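Local atomic coordinates of glucose-6-phosphate dehydrogenase (Trypanosoma cruzi, PDB entry 5AQ1), a protein that catalyses the NADP-dependent oxidation of glucose 6-phosphate to 6-phosphogluconolactone, the first step of the pentose phosphate pathway. Residues 140-146 with 166-172. Numbering follows the deposited sequence.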
ATOM      1  N   LYS B 140     -38.026 -27.850 -32.197  1.00 60.93           N
ATOM      2  CA  LYS B 140     -38.870 -27.089 -33.110  1.00 57.64           C
ATOM      3  C   LYS B 140     -38.619 -25.590 -32.949  1.00 52.35           C
ATOM      4  O   LYS B 140     -38.068 -25.167 -31.940  1.00 50.24           O
ATOM      5  CB  LYS B 140     -40.314 -27.417 -32.746  1.00 60.20           C
ATOM      6  CG  LYS B 140     -41.416 -26.915 -33.687  1.00 63.31           C
ATOM      7  CD  LYS B 140     -42.672 -26.487 -32.861  1.00 65.66           C
ATOM      8  CE  LYS B 140     -43.819 -27.485 -32.995  1.00 68.24           C
ATOM      9  NZ  LYS B 140     -44.908 -27.288 -31.990  1.00 70.05           N
ATOM     10  N   GLY B 141     -39.022 -24.799 -33.942  1.00 48.31           N
ATOM     11  CA  GLY B 141     -38.842 -23.349 -33.907  1.00 44.69           C
ATOM     12  C   GLY B 141     -37.490 -22.946 -34.467  1.00 42.68           C
ATOM     13  O   GLY B 141     -37.026 -23.509 -35.460  1.00 41.31           O
ATOM     14  N   GLY B 142     -36.852 -21.971 -33.824  1.00 40.55           N
ATOM     15  CA  GLY B 142     -35.535 -21.496 -34.250  1.00 38.80           C
ATOM     16  C   GLY B 142     -35.131 -20.191 -33.589  1.00 37.05           C
ATOM     17  O   GLY B 142     -35.981 -19.355 -33.278  1.00 36.25           O
ATOM     18  N   ASN B 143     -33.828 -20.023 -33.373  1.00 35.55           N
ATOM     19  CA  ASN B 143     -33.282 -18.787 -32.816  1.00 34.66           C
ATOM     20  C   ASN B 143     -32.968 -17.803 -33.936  1.00 34.30           C
ATOM     21  O   ASN B 143     -32.453 -18.196 -34.979  1.00 35.70           O
ATOM     22  CB  ASN B 143     -32.016 -19.080 -32.018  1.00 34.34           C
ATOM     23  CG  ASN B 143     -32.269 -19.998 -30.838  1.00 34.36           C
ATOM     24  OD1 ASN B 143     -33.145 -19.741 -30.013  1.00 34.87           O
ATOM     25  ND2 ASN B 143     -31.500 -21.076 -30.751  1.00 34.32           N
ATOM     26  N   ARG B 144     -33.261 -16.526 -33.712  1.00 33.70           N
ATOM     27  CA  ARG B 144     -33.132 -15.511 -34.752  1.00 34.00           C
ATOM     28  C   ARG B 144     -32.213 -14.381 -34.312  1.00 33.97           C
ATOM     29  O   ARG B 144     -32.482 -13.717 -33.313  1.00 33.68           O
ATOM     30  CB  ARG B 144     -34.507 -14.941 -35.095  1.00 34.76           C
ATOM     31  CG  ARG B 144     -35.527 -15.995 -35.484  1.00 35.78           C
ATOM     32  CD  ARG B 144     -36.847 -15.370 -35.904  1.00 36.69           C
ATOM     33  NE  ARG B 144     -37.824 -16.380 -36.307  1.00 37.60           N
ATOM     34  CZ  ARG B 144     -39.038 -16.117 -36.789  1.00 38.03           C
ATOM     35  NH1 ARG B 144     -39.455 -14.865 -36.937  1.00 37.94           N
ATOM     36  NH2 ARG B 144     -39.842 -17.119 -37.126  1.00 39.15           N
ATOM     37  N   LEU B 145     -31.129 -14.168 -35.058  1.00 34.65           N
ATOM     38  CA  LEU B 145     -30.222 -13.043 -34.821  1.00 34.21           C
ATOM     39  C   LEU B 145     -30.374 -12.027 -35.950  1.00 34.32           C
ATOM     40  O   LEU B 145     -30.079 -12.329 -37.104  1.00 34.14           O
ATOM     41  CB  LEU B 145     -28.773 -13.526 -34.750  1.00 34.72           C
ATOM     42  CG  LEU B 145     -27.701 -12.467 -34.460  1.00 35.07           C
ATOM     43  CD1 LEU B 145     -27.790 -11.985 -33.026  1.00 34.64           C
ATOM     44  CD2 LEU B 145     -26.312 -13.024 -34.732  1.00 36.09           C
ATOM     45  N   PHE B 146     -30.842 -10.829 -35.611  1.00 34.05           N
ATOM     46  CA  PHE B 146     -30.997  -9.760 -36.588  1.00 34.40           C
ATOM     47  C   PHE B 146     -29.814  -8.807 -36.481  1.00 34.38           C
ATOM     48  O   PHE B 146     -29.620  -8.175 -35.444  1.00 33.25           O
ATOM     49  CB  PHE B 146     -32.305  -9.001 -36.351  1.00 34.54           C
ATOM     50  CG  PHE B 146     -33.535  -9.837 -36.568  1.00 34.87           C
ATOM     51  CD1 PHE B 146     -33.964 -10.136 -37.851  1.00 35.95           C
ATOM     52  CD2 PHE B 146     -34.268 -10.321 -35.492  1.00 34.72           C
ATOM     53  CE1 PHE B 146     -35.096 -10.906 -38.060  1.00 36.84           C
ATOM     54  CE2 PHE B 146     -35.401 -11.090 -35.694  1.00 35.55           C
ATOM     55  CZ  PHE B 146     -35.815 -11.385 -36.979  1.00 36.45           C
ATOM     56  N   ALA B 166     -41.870 -10.002 -36.946  1.00 47.81           N
ATOM     57  CA  ALA B 166     -40.820 -10.989 -37.228  1.00 48.23           C
ATOM     58  C   ALA B 166     -40.149 -11.555 -35.972  1.00 47.29           C
ATOM     59  O   ALA B 166     -38.988 -11.965 -36.013  1.00 44.95           O
ATOM     60  CB  ALA B 166     -39.781 -10.389 -38.165  1.00 48.49           C
ATOM     61  N   MET B 167     -40.885 -11.599 -34.866  1.00 49.70           N
ATOM     62  CA  MET B 167     -40.372 -12.155 -33.620  1.00 51.00           C
ATOM     63  C   MET B 167     -40.753 -13.623 -33.496  1.00 52.23           C
ATOM     64  O   MET B 167     -41.875 -14.022 -33.820  1.00 51.62           O
ATOM     65  CB  MET B 167     -40.928 -11.395 -32.414  1.00 53.53           C
ATOM     66  CG  MET B 167     -40.541  -9.927 -32.359  1.00 55.60           C
ATOM     67  SD  MET B 167     -38.791  -9.668 -32.012  1.00 60.31           S
ATOM     68  CE  MET B 167     -38.742  -9.988 -30.252  1.00 57.32           C
ATOM     69  N   GLN B 168     -39.797 -14.428 -33.048  1.00 52.89           N
ATOM     70  CA  GLN B 168     -40.083 -15.772 -32.587  1.00 53.68           C
ATOM     71  C   GLN B 168     -40.739 -15.641 -31.223  1.00 54.37           C
ATOM     72  O   GLN B 168     -40.398 -14.743 -30.449  1.00 56.38           O
ATOM     73  CB  GLN B 168     -38.786 -16.575 -32.460  1.00 52.34           C
ATOM     74  CG  GLN B 168     -38.975 -18.055 -32.174  1.00 52.58           C
ATOM     75  CD  GLN B 168     -39.532 -18.808 -33.367  1.00 53.12           C
ATOM     76  OE1 GLN B 168     -40.733 -18.782 -33.621  1.00 53.66           O
ATOM     77  NE2 GLN B 168     -38.657 -19.484 -34.103  1.00 53.02           N
ATOM     78  N   LYS B 169     -41.688 -16.522 -30.934  1.00 54.39           N
ATOM     79  CA  LYS B 169     -42.261 -16.596 -29.589  1.00 56.02           C
ATOM     80  C   LYS B 169     -41.224 -17.218 -28.650  1.00 54.55           C
ATOM     81  O   LYS B 169     -40.486 -18.111 -29.062  1.00 53.33           O
ATOM     82  CB  LYS B 169     -43.588 -17.360 -29.563  1.00 60.25           C
ATOM     83  CG  LYS B 169     -43.681 -18.532 -30.526  1.00 63.56           C
ATOM     84  CD  LYS B 169     -44.615 -18.284 -31.709  1.00 66.30           C
ATOM     85  CE  LYS B 169     -46.033 -17.917 -31.360  1.00 70.36           C
ATOM     86  NZ  LYS B 169     -46.619 -18.760 -30.290  1.00 72.72           N
ATOM     87  N   PRO B 170     -41.145 -16.736 -27.391  1.00 54.70           N
ATOM     88  CA  PRO B 170     -40.077 -17.164 -26.470  1.00 52.89           C
ATOM     89  C   PRO B 170     -39.932 -18.679 -26.317  1.00 52.72           C
ATOM     90  O   PRO B 170     -38.826 -19.165 -26.085  1.00 51.81           O
ATOM     91  CB  PRO B 170     -40.492 -16.537 -25.131  1.00 52.79           C
ATOM     92  CG  PRO B 170     -41.337 -15.372 -25.500  1.00 52.74           C
ATOM     93  CD  PRO B 170     -42.068 -15.780 -26.747  1.00 54.26           C
ATOM     94  N   GLU B 171     -41.034 -19.411 -26.463  1.00 55.31           N
ATOM     95  CA  GLU B 171     -41.031 -20.864 -26.266  1.00 57.72           C
ATOM     96  C   GLU B 171     -40.264 -21.569 -27.386  1.00 51.59           C
ATOM     97  O   GLU B 171     -39.680 -22.629 -27.168  1.00 50.70           O
ATOM     98  CB  GLU B 171     -42.459 -21.444 -26.184  1.00 62.86           C
ATOM     99  CG  GLU B 171     -43.535 -20.546 -25.568  1.00 67.81           C
ATOM    100  CD  GLU B 171     -44.478 -19.925 -26.609  1.00 72.77           C
ATOM    101  OE1 GLU B 171     -44.652 -20.496 -27.718  1.00 71.32           O
ATOM    102  OE2 GLU B 171     -45.080 -18.872 -26.309  1.00 79.49           O
ATOM    103  N   LEU B 172     -40.268 -20.970 -28.575  1.00 47.17           N
ATOM    104  CA  LEU B 172     -39.662 -21.571 -29.759  1.00 45.70           C
ATOM    105  C   LEU B 172     -38.255 -21.057 -30.097  1.00 43.36           C
ATOM    106  O   LEU B 172     -37.658 -21.504 -31.079  1.00 43.09           O
ATOM    107  CB  LEU B 172     -40.588 -21.366 -30.961  1.00 46.25           C
ATOM    108  CG  LEU B 172     -41.975 -22.006 -30.854  1.00 46.96           C
ATOM    109  CD1 LEU B 172     -42.745 -21.762 -32.139  1.00 47.47           C
ATOM    110  CD2 LEU B 172     -41.886 -23.498 -30.569  1.00 47.32           C
TER
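G142, on the approach to strand 143-148, is gripped by Q168 and L172 of the loop that follows helix 155-165, within the beta-alpha-beta crossover that leads from this strand to its parallel neighbour 175-179 in the Rossmann-type coenzyme domain. L172 contributes its carbonyl and its side chain: L172 O accepts the N-H of G142 at 2.9 Å, while the side chain lies beside the G141 CA and reaches the aliphatic part of K140, L172 CD2 to K140 CD 3.8 Å. The carbonyl of G142 is taken by the amide of Q168. Its CG is anti to the backbone N (chi1 -172°) and the chain then bends at chi2, which brings Q168 NE2 to G142 O at 2.8 Å; the hydrogen bond is nearly straight (174°) and uses a lone pair in the carbonyl plane. R144, extended from CG to NE, crosses Q168 at about a right angle, with Q168 CA over one guanidinium face. Helix 118-134 supplies other partners of this guanidinium: E132, a salt bridge to NE, and N125, a hydrogen bond to NH1. R144 NH1 also makes a weak hydrogen bond to A166 O, 3.1 Å away in the guanidinium plane, and the F146 ring turns its edge to this oxygen, F146 CZ 3.4 Å from A166 O.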